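Local coordinates for protein DyP2 (Amycolatopsis sp. ATCC 39116, PDB 4G2C) that is a haem-containing, multifunctional dye peroxidase of a lignin-reactive bacterium that probably uses hydrogen peroxide to oxidise dyes and lignin-related compounds, at residues I422-P427 with G439-I444; E146-P151 with Q415-Q420; R66-F71 with L168-A173; L54-L59 with T112-V117. All blocks are in the same frame, centred on the assembly; numbering follows the deposited sequence.

Contacts 1 and 2 line the haem pocket, whereas contact 3 lies within a sheet remote from the haem and contact 4 packs a loop on its outermost strand. The first two share helix 416-424 and both touch the porphyrin; their centres lie about 10 Å apart, and Ala424 N reaches Thr419 O at 2.8 Å. Contacts 3 and 4 also have centres about 10 Å apart and meet where strands 166-172 and 114-119 are neighbours, Gly116 N lying 2.6 Å from Leu169 O. The centres of contacts 1 and 3 are about 30 Å apart, on opposite sides of the chain's centre, and the nearest atoms of contacts 2 and 4 about 10 Å.

Contact 1 (I422-P427 with G439-I444); sequences IWANNP and GLDPVI. With HEM (protoporphyrin IX containing Fe), chain C.
Pro427 O accepts from Gly439 N at 2.8 Å, with the donor in the carbonyl plane on a lone pair. Asp441 N gives a second, fairly straight bond (161°) to Ala424 O, 3.0 Å away, so two backbone bonds close the neck of an irregular loop that leaves helix 416-424 and returns beside it. Asp441 then ties down its own chain. With CG anti to the backbone N (chi1 -176°), its carboxylate swings over the following residues in an Asx turn: OD1 accepts from Val443 N at 2.7 Å, nearly along the C-O axis, and from Ile444 N at 3.0 Å, from above the carboxylate plane. OD2 is hydrogen-bonded to His350 ND1, consistent with the Asp-His pair on the proximal side of the haem in dye-decolourising peroxidases.

Apolar packing extends from this core. Ile444 CD1 fits between Ala424 CB (3.8 Å) and the porphyrin (3.6 Å from HEM C2C), while its CG2 branch meets the meso carbon CHC of HEM at 3.5 Å. Near the Pro427 end of the contact Leu440 CD1 rests on Asn425 O (3.3 Å), and its side chain lies alongside the Pro427 ring, pointing the same way. The Asn425 side chain starts away from the returning segment, but its amide turns back toward Ile444; ND2 bonds to Leu148 O and OD1 accepts from Gln446 N. The returning segment is thus held between helix 416-424 and helix 350-354, with Asp441 against Lys353 and Thr354 and both Val443 and Ile444 against His350.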
# COMPACT_ATOMS: atom_id res chain seq x y z
N ILE A 422 -0.18 2.92 15.84
CA ILE A 422 0.32 2.11 16.95
C ILE A 422 1.72 1.55 16.70
O ILE A 422 2.40 1.13 17.63
CB ILE A 422 -0.61 0.91 17.19
CG1 ILE A 422 -2.06 1.40 17.30
CG2 ILE A 422 -0.16 0.08 18.41
CD1 ILE A 422 -2.34 2.18 18.58
N TRP A 423 2.14 1.52 15.44
CA TRP A 423 3.46 1.01 15.10
C TRP A 423 4.37 2.13 14.60
O TRP A 423 5.34 2.51 15.28
CB TRP A 423 3.35 -0.13 14.08
CG TRP A 423 2.83 -1.43 14.68
CD1 TRP A 423 2.56 -1.68 16.01
CD2 TRP A 423 2.56 -2.66 13.98
NE1 TRP A 423 2.12 -2.98 16.16
CE2 TRP A 423 2.12 -3.60 14.94
CE3 TRP A 423 2.65 -3.06 12.64
CZ2 TRP A 423 1.76 -4.91 14.60
CZ3 TRP A 423 2.29 -4.36 12.30
CH2 TRP A 423 1.86 -5.27 13.28
N ALA A 424 4.05 2.69 13.44
CA ALA A 424 4.94 3.66 12.81
C ALA A 424 5.17 4.89 13.69
O ALA A 424 6.32 5.27 13.95
CB ALA A 424 4.43 4.06 11.42
N ASN A 425 4.08 5.50 14.16
CA ASN A 425 4.16 6.72 14.94
C ASN A 425 4.59 6.48 16.38
O ASN A 425 4.79 7.42 17.13
CB ASN A 425 2.80 7.43 14.98
CG ASN A 425 2.40 8.01 13.64
OD1 ASN A 425 3.14 7.93 12.65
ND2 ASN A 425 1.20 8.56 13.59
N ASN A 426 4.70 5.22 16.78
CA ASN A 426 4.88 4.90 18.17
C ASN A 426 6.36 4.76 18.50
O ASN A 426 7.04 3.90 17.93
CB ASN A 426 4.13 3.61 18.48
CG ASN A 426 4.17 3.24 19.94
OD1 ASN A 426 4.90 3.84 20.74
ND2 ASN A 426 3.39 2.22 20.31
N PRO A 427 6.87 5.61 19.40
CA PRO A 427 8.30 5.56 19.69
C PRO A 427 8.67 4.28 20.42
O PRO A 427 9.83 3.87 20.36
CB PRO A 427 8.53 6.79 20.60
CG PRO A 427 7.20 7.06 21.24
CD PRO A 427 6.17 6.66 20.17
N GLY A 439 12.00 4.68 18.80
CA GLY A 439 11.57 5.89 18.14
C GLY A 439 10.69 5.66 16.91
O GLY A 439 10.28 4.53 16.61
N LEU A 440 10.40 6.75 16.20
CA LEU A 440 9.46 6.71 15.10
C LEU A 440 10.05 6.10 13.83
O LEU A 440 11.25 6.24 13.55
CB LEU A 440 8.97 8.12 14.76
CG LEU A 440 7.74 8.73 15.44
CD1 LEU A 440 7.87 8.72 16.96
CD2 LEU A 440 7.53 10.15 14.91
N ASP A 441 9.19 5.46 13.06
CA ASP A 441 9.50 5.11 11.69
C ASP A 441 10.02 6.38 10.99
O ASP A 441 9.35 7.42 10.99
CB ASP A 441 8.23 4.57 11.01
CG ASP A 441 8.48 4.09 9.59
OD1 ASP A 441 9.14 4.81 8.80
OD2 ASP A 441 8.01 2.98 9.26
N PRO A 442 11.22 6.30 10.42
CA PRO A 442 11.84 7.48 9.79
C PRO A 442 11.23 7.81 8.42
O PRO A 442 11.30 8.95 7.97
CB PRO A 442 13.29 7.04 9.61
CG PRO A 442 13.22 5.56 9.46
CD PRO A 442 12.10 5.12 10.38
N VAL A 443 10.65 6.81 7.76
CA VAL A 443 10.10 7.04 6.43
C VAL A 443 8.68 7.60 6.47
O VAL A 443 8.35 8.51 5.69
CB VAL A 443 10.09 5.76 5.57
CG1 VAL A 443 9.57 6.10 4.19
CG2 VAL A 443 11.49 5.16 5.49
N ILE A 444 7.84 7.07 7.35
CA ILE A 444 6.45 7.53 7.39
C ILE A 444 5.96 7.99 8.76
O ILE A 444 4.79 8.34 8.91
CB ILE A 444 5.48 6.43 6.90
CG1 ILE A 444 5.55 5.20 7.83
CG2 ILE A 444 5.78 6.08 5.46
CD1 ILE A 444 4.41 4.21 7.63
CHA HEM C . 7.31 -2.01 2.54
CHB HEM C . 8.43 2.48 1.06
CHC HEM C . 4.27 4.19 2.90
CHD HEM C . 3.56 -0.09 5.03
C1A HEM C . 7.97 -0.95 1.96
C2A HEM C . 9.22 -1.04 1.25
C3A HEM C . 9.52 0.20 0.84
C4A HEM C . 8.48 1.11 1.28
CMA HEM C . 10.77 0.62 0.04
CAA HEM C . 10.03 -2.34 1.02
CBA HEM C . 9.48 -3.07 -0.22
CGA HEM C . 8.31 -3.96 0.12
O1A HEM C . 8.42 -4.82 1.02
O2A HEM C . 7.24 -3.82 -0.50
C1B HEM C . 7.42 3.36 1.43
C2B HEM C . 7.34 4.80 1.15
C3B HEM C . 6.18 5.25 1.67
C4B HEM C . 5.49 4.13 2.27
CMB HEM C . 8.42 5.62 0.42
CAB HEM C . 5.59 6.68 1.64
CBB HEM C . 6.00 7.57 0.75
C1C HEM C . 3.76 3.20 3.71
C2C HEM C . 2.64 3.34 4.63
C3C HEM C . 2.44 2.14 5.20
C4C HEM C . 3.42 1.22 4.67
CMC HEM C . 1.82 4.64 4.87
CAC HEM C . 1.39 1.78 6.28
CBC HEM C . 0.83 2.72 7.06
C1D HEM C . 4.45 -1.01 4.52
C2D HEM C . 4.39 -2.42 4.78
C3D HEM C . 5.55 -3.00 3.98
C4D HEM C . 6.20 -1.90 3.34
CMD HEM C . 3.36 -3.17 5.65
CAD HEM C . 5.99 -4.45 3.89
CBD HEM C . 6.68 -4.71 5.21
CGD HEM C . 6.99 -6.18 5.19
O1D HEM C . 6.02 -6.97 5.03
O2D HEM C . 8.20 -6.53 5.29
NA HEM C . 7.54 0.36 1.96
NB HEM C . 6.27 3.01 2.11
NC HEM C . 4.21 1.89 3.76
ND HEM C . 5.53 -0.75 3.68
FE HEM C . 6.03 1.22 2.99

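Contact 2 (E146-P151 with Q415-Q420); sequences EKLADP and QFEFTQ. With HEM (protoporphyrin IX containing Fe), chain C; ACT (acetate ion), chain M; ACT (acetate ion), chain B.
Lys147 and Glu417 form a salt bridge between a short helix that ends in a Schellman motif at Ala149 and the first turn of helix 416-424. The extended lysine crosses the glutamate at about a right angle, and NZ meets OE1 of Glu417 at a short 2.5 Å from above the carboxylate plane, 42° out of it. Glu417 OE1 is also bonded to Ser136 OG, and Lys147 NZ gives a further bond of 3.1 Å to O of the acetate in chain M; a second acetate near NZ is placed less surely.

Next to the salt bridge Leu148 supplies the packing: its CD1 comes to the edge of the Phe416 ring, 4.0 Å from CE2, and its CD2 lies 4.0 Å from Gln420 CG. Leu148 O and Asp150 OD1 both accept from Gln446 NE2, OD1 also pairing with Arg274. At the N-cap position, Gln415 O is gripped twice, by Thr419 N and by Thr419 OG1, each at 3.0 Å, from opposite faces of the carbonyl plane. The Gln420 amide sends NE2 to Asn425 OD1 and Ile444 O, while its OE1 approaches a haem vinyl. That vinyl is also touched by Phe416, whose CE1 stands 3.5 Å from HEM CBC.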
# COMPACT_ATOMS: atom_id res chain seq x y z
N GLU A 146 -6.20 13.72 13.84
CA GLU A 146 -5.57 13.79 15.15
C GLU A 146 -4.86 12.49 15.51
O GLU A 146 -3.70 12.51 15.91
CB GLU A 146 -6.59 14.16 16.22
CG GLU A 146 -6.10 15.25 17.14
CD GLU A 146 -7.00 15.45 18.34
OE1 GLU A 146 -8.09 16.05 18.19
OE2 GLU A 146 -6.61 15.00 19.45
N LYS A 147 -5.54 11.35 15.38
CA LYS A 147 -4.93 10.11 15.87
C LYS A 147 -3.73 9.64 15.03
O LYS A 147 -2.86 8.91 15.53
CB LYS A 147 -5.97 9.01 16.03
CG LYS A 147 -6.42 8.39 14.71
CD LYS A 147 -7.51 7.35 14.95
CE LYS A 147 -8.01 6.79 13.63
NZ LYS A 147 -9.17 5.86 13.82
N LEU A 148 -3.66 10.08 13.78
CA LEU A 148 -2.57 9.70 12.88
C LEU A 148 -1.43 10.72 12.89
O LEU A 148 -0.37 10.50 12.29
CB LEU A 148 -3.09 9.55 11.45
CG LEU A 148 -4.22 8.54 11.26
CD1 LEU A 148 -4.74 8.55 9.82
CD2 LEU A 148 -3.76 7.14 11.68
N ALA A 149 -1.66 11.82 13.60
CA ALA A 149 -0.76 12.97 13.60
C ALA A 149 -0.57 13.52 12.19
O ALA A 149 0.52 13.96 11.84
CB ALA A 149 0.60 12.63 14.27
N ASP A 150 -1.62 13.47 11.38
CA ASP A 150 -1.61 14.05 10.04
C ASP A 150 -1.59 15.58 10.08
O ASP A 150 -2.02 16.21 11.05
CB ASP A 150 -2.86 13.63 9.25
CG ASP A 150 -2.71 12.27 8.58
OD1 ASP A 150 -1.56 11.79 8.38
OD2 ASP A 150 -3.76 11.68 8.25
N PRO A 151 -1.10 16.20 9.01
CA PRO A 151 -1.33 17.64 8.93
C PRO A 151 -2.83 17.93 8.95
O PRO A 151 -3.62 17.12 8.43
CB PRO A 151 -0.71 18.03 7.59
CG PRO A 151 -0.25 16.72 6.94
CD PRO A 151 -0.14 15.72 8.01
N GLN A 415 -5.83 -2.21 10.85
CA GLN A 415 -4.89 -2.51 9.78
C GLN A 415 -4.12 -1.26 9.36
O GLN A 415 -3.05 -0.99 9.91
CB GLN A 415 -5.58 -3.23 8.61
CG GLN A 415 -5.76 -4.72 8.84
CD GLN A 415 -6.53 -5.39 7.73
OE1 GLN A 415 -7.68 -5.04 7.46
NE2 GLN A 415 -5.89 -6.35 7.05
N PHE A 416 -4.66 -0.46 8.43
CA PHE A 416 -3.91 0.76 8.07
C PHE A 416 -3.66 1.66 9.27
O PHE A 416 -2.52 2.03 9.54
CB PHE A 416 -4.53 1.61 6.97
CG PHE A 416 -3.97 3.01 6.95
CD1 PHE A 416 -2.69 3.25 6.45
CD2 PHE A 416 -4.68 4.07 7.51
CE1 PHE A 416 -2.14 4.52 6.48
CE2 PHE A 416 -4.14 5.35 7.54
CZ PHE A 416 -2.86 5.58 7.02
N GLU A 417 -4.72 2.02 9.98
CA GLU A 417 -4.59 2.94 11.12
C GLU A 417 -3.76 2.39 12.27
O GLU A 417 -3.01 3.13 12.88
CB GLU A 417 -5.95 3.40 11.63
CG GLU A 417 -6.74 4.20 10.61
CD GLU A 417 -8.02 4.71 11.21
OE1 GLU A 417 -8.50 4.07 12.18
OE2 GLU A 417 -8.52 5.75 10.72
N PHE A 418 -3.93 1.11 12.57
CA PHE A 418 -3.09 0.46 13.57
C PHE A 418 -1.61 0.64 13.19
O PHE A 418 -0.78 1.08 14.00
CB PHE A 418 -3.45 -1.04 13.67
CG PHE A 418 -3.00 -1.70 14.96
CD1 PHE A 418 -1.73 -2.25 15.07
CD2 PHE A 418 -3.86 -1.76 16.05
CE1 PHE A 418 -1.31 -2.86 16.26
CE2 PHE A 418 -3.46 -2.36 17.25
CZ PHE A 418 -2.18 -2.92 17.35
N THR A 419 -1.29 0.28 11.95
CA THR A 419 0.10 0.27 11.48
C THR A 419 0.71 1.68 11.53
O THR A 419 1.84 1.87 12.00
CB THR A 419 0.19 -0.29 10.05
OG1 THR A 419 -0.18 -1.68 10.06
CG2 THR A 419 1.60 -0.14 9.48
N GLN A 420 -0.06 2.66 11.08
CA GLN A 420 0.39 4.06 11.07
C GLN A 420 0.48 4.60 12.49
O GLN A 420 1.49 5.22 12.87
CB GLN A 420 -0.59 4.92 10.27
CG GLN A 420 -0.16 6.36 10.16
CD GLN A 420 1.05 6.52 9.26
OE1 GLN A 420 1.01 6.13 8.09
NE2 GLN A 420 2.13 7.08 9.79
CHA HEM C . 7.31 -2.01 2.54
CHB HEM C . 8.43 2.48 1.06
CHC HEM C . 4.27 4.19 2.90
CHD HEM C . 3.56 -0.09 5.03
C1A HEM C . 7.97 -0.95 1.96
C2A HEM C . 9.22 -1.04 1.25
C3A HEM C . 9.52 0.20 0.84
C4A HEM C . 8.48 1.11 1.28
CMA HEM C . 10.77 0.62 0.04
CAA HEM C . 10.03 -2.34 1.02
CBA HEM C . 9.48 -3.07 -0.22
CGA HEM C . 8.31 -3.96 0.12
O1A HEM C . 8.42 -4.82 1.02
O2A HEM C . 7.24 -3.82 -0.50
C1B HEM C . 7.42 3.36 1.43
C2B HEM C . 7.34 4.80 1.15
C3B HEM C . 6.18 5.25 1.67
C4B HEM C . 5.49 4.13 2.27
CMB HEM C . 8.42 5.62 0.42
CAB HEM C . 5.59 6.68 1.64
CBB HEM C . 6.00 7.57 0.75
C1C HEM C . 3.76 3.20 3.71
C2C HEM C . 2.64 3.34 4.63
C3C HEM C . 2.44 2.14 5.20
C4C HEM C . 3.42 1.22 4.67
CMC HEM C . 1.82 4.64 4.87
CAC HEM C . 1.39 1.78 6.28
CBC HEM C . 0.83 2.72 7.06
C1D HEM C . 4.45 -1.01 4.52
C2D HEM C . 4.39 -2.42 4.78
C3D HEM C . 5.55 -3.00 3.98
C4D HEM C . 6.20 -1.90 3.34
CMD HEM C . 3.36 -3.17 5.65
CAD HEM C . 5.99 -4.45 3.89
CBD HEM C . 6.68 -4.71 5.21
CGD HEM C . 6.99 -6.18 5.19
O1D HEM C . 6.02 -6.97 5.03
O2D HEM C . 8.20 -6.53 5.29
NA HEM C . 7.54 0.36 1.96
NB HEM C . 6.27 3.01 2.11
NC HEM C . 4.21 1.89 3.76
ND HEM C . 5.53 -0.75 3.68
FE HEM C . 6.03 1.22 2.99
C ACT M . -6.47 3.10 15.80
O ACT M . -7.10 4.13 15.43
OXT ACT M . -6.41 2.86 17.03
CH3 ACT M . -5.84 2.16 14.83
C ACT B . -11.38 8.20 12.12
O ACT B . -11.78 8.16 10.91
OXT ACT B . -10.39 7.48 12.42
CH3 ACT B . -12.03 9.04 13.19

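Contact 3 (R66-F71 with L168-A173); sequences RLTVLF and LLLGDA. With ACT (acetate ion), chain T.
Arg66 and Asp172 start a run of alternating antiparallel pairs, bonded in both directions, with Arg66 N to Asp172 O at 3.0 Å. Thr68 with Leu170 and Leu70 with Leu168 are the other hydrogen-bonded pairs, and the two strands run at 170° to each other. Arg66 can be followed outward. Its CB lies 3.5 Å from OXT of an acetate, probably from the crystallisation liquor; CG passes by the backbone of Ala173, and the bend at chi2 (-59°) brings CD to 3.1 Å from the same OXT. NE and CZ pass farther from OXT, at 4.1 and 4.2 Å. At the tip NH1 donates to the acetate O at 3.2 Å and more weakly to OXT, the anion standing at the guanidinium edge.

Leu67, Val69 and Leu169 share one face of the sheet; there Val69 CG1 and Leu169 CD2 lie side by side, 3.9 Å apart. On the other face Leu70 CB meets Leu168 CB at 3.9 Å.

These are central strands of the ferredoxin-like sheet of a dimeric alpha+beta barrel domain. Strand 193-205 continues it beyond 66-74, and strand 114-119 beyond 166-172; Leu67 and Val69 pack on strand 402-409, Leu70 and Leu170 on helix 175-188.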
# COMPACT_ATOMS: atom_id res chain seq x y z
N ARG A 66 0.10 2.63 -15.57
CA ARG A 66 -0.54 3.89 -15.89
C ARG A 66 -1.84 3.85 -15.14
O ARG A 66 -2.62 2.91 -15.30
CB ARG A 66 -0.80 4.01 -17.40
CG ARG A 66 0.45 4.26 -18.23
CD ARG A 66 1.13 5.55 -17.78
NE ARG A 66 2.05 6.07 -18.79
CZ ARG A 66 1.86 7.19 -19.48
NH1 ARG A 66 0.77 7.94 -19.26
NH2 ARG A 66 2.75 7.57 -20.39
N LEU A 67 -2.07 4.85 -14.31
CA LEU A 67 -3.26 4.89 -13.48
C LEU A 67 -3.86 6.28 -13.45
O LEU A 67 -3.17 7.27 -13.20
CB LEU A 67 -2.91 4.45 -12.05
CG LEU A 67 -4.01 4.65 -11.00
CD1 LEU A 67 -5.16 3.69 -11.25
CD2 LEU A 67 -3.43 4.46 -9.60
N THR A 68 -5.16 6.34 -13.73
CA THR A 68 -5.92 7.57 -13.56
C THR A 68 -6.84 7.40 -12.36
O THR A 68 -7.54 6.40 -12.26
CB THR A 68 -6.76 7.88 -14.83
OG1 THR A 68 -5.95 8.58 -15.78
CG2 THR A 68 -7.98 8.75 -14.48
N VAL A 69 -6.81 8.36 -11.43
CA VAL A 69 -7.66 8.35 -10.24
C VAL A 69 -8.66 9.50 -10.34
O VAL A 69 -8.25 10.64 -10.56
CB VAL A 69 -6.86 8.58 -8.94
CG1 VAL A 69 -7.75 8.45 -7.74
CG2 VAL A 69 -5.67 7.61 -8.85
N LEU A 70 -9.94 9.21 -10.16
CA LEU A 70 -11.00 10.21 -10.27
C LEU A 70 -11.84 10.23 -9.00
O LEU A 70 -12.44 9.23 -8.64
CB LEU A 70 -11.89 9.92 -11.47
CG LEU A 70 -11.26 9.99 -12.87
CD1 LEU A 70 -12.29 9.59 -13.92
CD2 LEU A 70 -10.70 11.38 -13.17
N PHE A 71 -11.85 11.36 -8.31
CA PHE A 71 -12.72 11.54 -7.15
C PHE A 71 -13.99 12.25 -7.58
O PHE A 71 -13.93 13.25 -8.30
CB PHE A 71 -12.00 12.32 -6.06
CG PHE A 71 -10.69 11.71 -5.64
CD1 PHE A 71 -10.67 10.47 -5.00
CD2 PHE A 71 -9.50 12.34 -5.91
CE1 PHE A 71 -9.47 9.89 -4.62
CE2 PHE A 71 -8.29 11.76 -5.55
CZ PHE A 71 -8.28 10.53 -4.90
N LEU A 168 -12.82 6.54 -8.67
CA LEU A 168 -12.70 5.65 -9.82
C LEU A 168 -11.22 5.39 -10.05
O LEU A 168 -10.42 6.33 -10.04
CB LEU A 168 -13.30 6.29 -11.07
CG LEU A 168 -14.80 6.11 -11.26
CD1 LEU A 168 -15.50 6.24 -9.94
CD2 LEU A 168 -15.30 7.15 -12.25
N LEU A 169 -10.87 4.12 -10.24
CA LEU A 169 -9.51 3.76 -10.60
C LEU A 169 -9.52 3.13 -11.99
O LEU A 169 -10.21 2.16 -12.24
CB LEU A 169 -8.91 2.80 -9.56
CG LEU A 169 -8.95 3.30 -8.10
CD1 LEU A 169 -8.55 2.19 -7.13
CD2 LEU A 169 -8.05 4.52 -7.91
N LEU A 170 -8.75 3.73 -12.90
CA LEU A 170 -8.61 3.23 -14.25
C LEU A 170 -7.14 2.92 -14.47
O LEU A 170 -6.31 3.83 -14.51
CB LEU A 170 -9.04 4.30 -15.26
CG LEU A 170 -10.50 4.75 -15.33
CD1 LEU A 170 -10.97 5.35 -13.99
CD2 LEU A 170 -10.64 5.74 -16.49
N GLY A 171 -6.82 1.64 -14.62
CA GLY A 171 -5.43 1.22 -14.69
C GLY A 171 -5.12 0.18 -15.76
O GLY A 171 -5.97 -0.64 -16.13
N ASP A 172 -3.89 0.23 -16.25
CA ASP A 172 -3.46 -0.67 -17.32
C ASP A 172 -1.93 -0.59 -17.41
O ASP A 172 -1.31 0.27 -16.77
CB ASP A 172 -4.10 -0.27 -18.65
CG ASP A 172 -4.15 -1.42 -19.65
OD1 ASP A 172 -5.07 -2.26 -19.57
OD2 ASP A 172 -3.26 -1.47 -20.53
N ALA A 173 -1.34 -1.48 -18.19
CA ALA A 173 0.10 -1.48 -18.42
C ALA A 173 0.53 -0.25 -19.21
O ALA A 173 1.64 0.23 -19.06
CB ALA A 173 0.52 -2.76 -19.15
C ACT T . -2.05 7.76 -17.02
O ACT T . -2.22 7.39 -18.22
OXT ACT T . -1.01 7.37 -16.42
CH3 ACT T . -3.06 8.62 -16.32

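Contact 4 (L54-L59 with T112-V117); sequences LQPNIL and TPYLGV
Tyr114 presents one ring face to Asn57, whose CB lies over it 3.4 Å from CZ, while Gly116 N sits 3.6 Å above the opposite face, toward the rim. A water lies in plane at the ring edge, and the Asn57 amide is turned 59° from the ring. The tyrosine belongs to strand 114-119, an outermost strand of the ferredoxin-like sheet, and the loop after helix 45-53 closes over it.

The Gln55 side-chain amide pairs with both backbone polar atoms of Val117. NE2 donates to Val117 O at 2.9 Å, in the carbonyl plane and on a lone pair, and also to Pro485 O. OE1 accepts from Val117 N at 3.1 Å in a nearly straight bond (175°), though the donor is tilted 30° from the amide carbonyl plane. A side chain extended beyond CG carries the amide across to the strand. Pro56 adds an apolar touch, CB to Tyr114 CD1 at 4.0 Å.

The Asn57 ND2 bond to Tyr114 OH is weak; the firmer partner of that amide is His62 N, reached through OD1. The hydroxyl is fixed instead by the bridging water, which accepts from Tyr114 OH at 2.5 Å and donates to Gln55 OE1 at 2.8 Å and to Pro56 O at 2.9 Å.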
# COMPACT_ATOMS: atom_id res chain seq x y z
N LEU A 54 -16.74 -10.21 -7.13
CA LEU A 54 -15.71 -9.40 -6.50
C LEU A 54 -14.99 -8.55 -7.53
O LEU A 54 -14.66 -9.03 -8.61
CB LEU A 54 -14.67 -10.28 -5.79
CG LEU A 54 -13.74 -9.52 -4.84
CD1 LEU A 54 -14.46 -9.20 -3.53
CD2 LEU A 54 -12.45 -10.29 -4.58
N GLN A 55 -14.71 -7.30 -7.18
CA GLN A 55 -13.84 -6.46 -8.00
C GLN A 55 -12.41 -7.01 -8.05
O GLN A 55 -11.96 -7.63 -7.09
CB GLN A 55 -13.80 -5.02 -7.49
CG GLN A 55 -15.11 -4.25 -7.58
CD GLN A 55 -14.91 -2.80 -7.20
OE1 GLN A 55 -13.95 -2.17 -7.63
NE2 GLN A 55 -15.80 -2.27 -6.37
N PRO A 56 -11.71 -6.76 -9.17
CA PRO A 56 -10.26 -6.99 -9.31
C PRO A 56 -9.45 -6.09 -8.36
O PRO A 56 -9.99 -5.15 -7.76
CB PRO A 56 -9.98 -6.57 -10.76
CG PRO A 56 -11.30 -6.58 -11.45
CD PRO A 56 -12.30 -6.22 -10.40
N ASN A 57 -8.16 -6.39 -8.26
CA ASN A 57 -7.19 -5.58 -7.52
C ASN A 57 -7.23 -5.82 -6.01
O ASN A 57 -6.40 -5.30 -5.28
CB ASN A 57 -7.35 -4.08 -7.85
CG ASN A 57 -6.11 -3.27 -7.48
OD1 ASN A 57 -4.97 -3.74 -7.59
ND2 ASN A 57 -6.33 -2.04 -7.04
N ILE A 58 -8.18 -6.64 -5.55
CA ILE A 58 -8.35 -6.83 -4.12
C ILE A 58 -7.59 -8.07 -3.63
O ILE A 58 -6.62 -7.94 -2.89
CB ILE A 58 -9.84 -6.87 -3.70
CG1 ILE A 58 -10.51 -5.51 -4.00
CG2 ILE A 58 -9.97 -7.18 -2.22
CD1 ILE A 58 -12.06 -5.54 -3.99
N LEU A 59 -8.01 -9.25 -4.04
CA LEU A 59 -7.32 -10.49 -3.67
C LEU A 59 -5.96 -10.63 -4.39
O LEU A 59 -5.09 -11.40 -3.96
CB LEU A 59 -8.19 -11.72 -3.93
CG LEU A 59 -9.45 -12.00 -3.10
CD1 LEU A 59 -10.19 -13.20 -3.66
CD2 LEU A 59 -9.15 -12.22 -1.60
N THR A 112 -7.25 -7.14 -20.01
CA THR A 112 -7.96 -5.88 -20.17
C THR A 112 -7.66 -4.87 -19.06
O THR A 112 -6.98 -5.18 -18.08
CB THR A 112 -9.49 -6.10 -20.22
OG1 THR A 112 -9.92 -6.72 -19.00
CG2 THR A 112 -9.88 -6.97 -21.40
N PRO A 113 -8.19 -3.66 -19.23
CA PRO A 113 -7.97 -2.57 -18.26
C PRO A 113 -8.68 -2.84 -16.93
O PRO A 113 -9.56 -3.70 -16.84
CB PRO A 113 -8.56 -1.34 -18.97
CG PRO A 113 -8.76 -1.73 -20.39
CD PRO A 113 -8.97 -3.22 -20.39
N TYR A 114 -8.28 -2.10 -15.90
CA TYR A 114 -8.91 -2.18 -14.58
C TYR A 114 -9.73 -0.92 -14.31
O TYR A 114 -9.23 0.21 -14.40
CB TYR A 114 -7.83 -2.36 -13.50
CG TYR A 114 -8.27 -2.09 -12.06
CD1 TYR A 114 -9.38 -2.72 -11.50
CD2 TYR A 114 -7.54 -1.23 -11.25
CE1 TYR A 114 -9.76 -2.47 -10.18
CE2 TYR A 114 -7.91 -0.97 -9.95
CZ TYR A 114 -9.01 -1.59 -9.41
OH TYR A 114 -9.34 -1.32 -8.11
N LEU A 115 -11.00 -1.15 -14.01
CA LEU A 115 -11.93 -0.11 -13.56
C LEU A 115 -12.34 -0.41 -12.12
O LEU A 115 -13.13 -1.32 -11.88
CB LEU A 115 -13.19 -0.09 -14.43
CG LEU A 115 -14.25 0.86 -13.88
CD1 LEU A 115 -13.63 2.23 -13.69
CD2 LEU A 115 -15.47 0.95 -14.80
N GLY A 116 -11.78 0.33 -11.18
CA GLY A 116 -12.13 0.13 -9.78
C GLY A 116 -13.11 1.19 -9.33
O GLY A 116 -13.03 2.34 -9.75
N VAL A 117 -14.04 0.80 -8.46
CA VAL A 117 -15.04 1.72 -7.96
C VAL A 117 -15.15 1.65 -6.43
O VAL A 117 -15.47 0.60 -5.86
CB VAL A 117 -16.41 1.45 -8.62
CG1 VAL A 117 -17.50 2.36 -8.02
CG2 VAL A 117 -16.33 1.62 -10.14
O HOH W 1 -11.22 -2.62 -7.16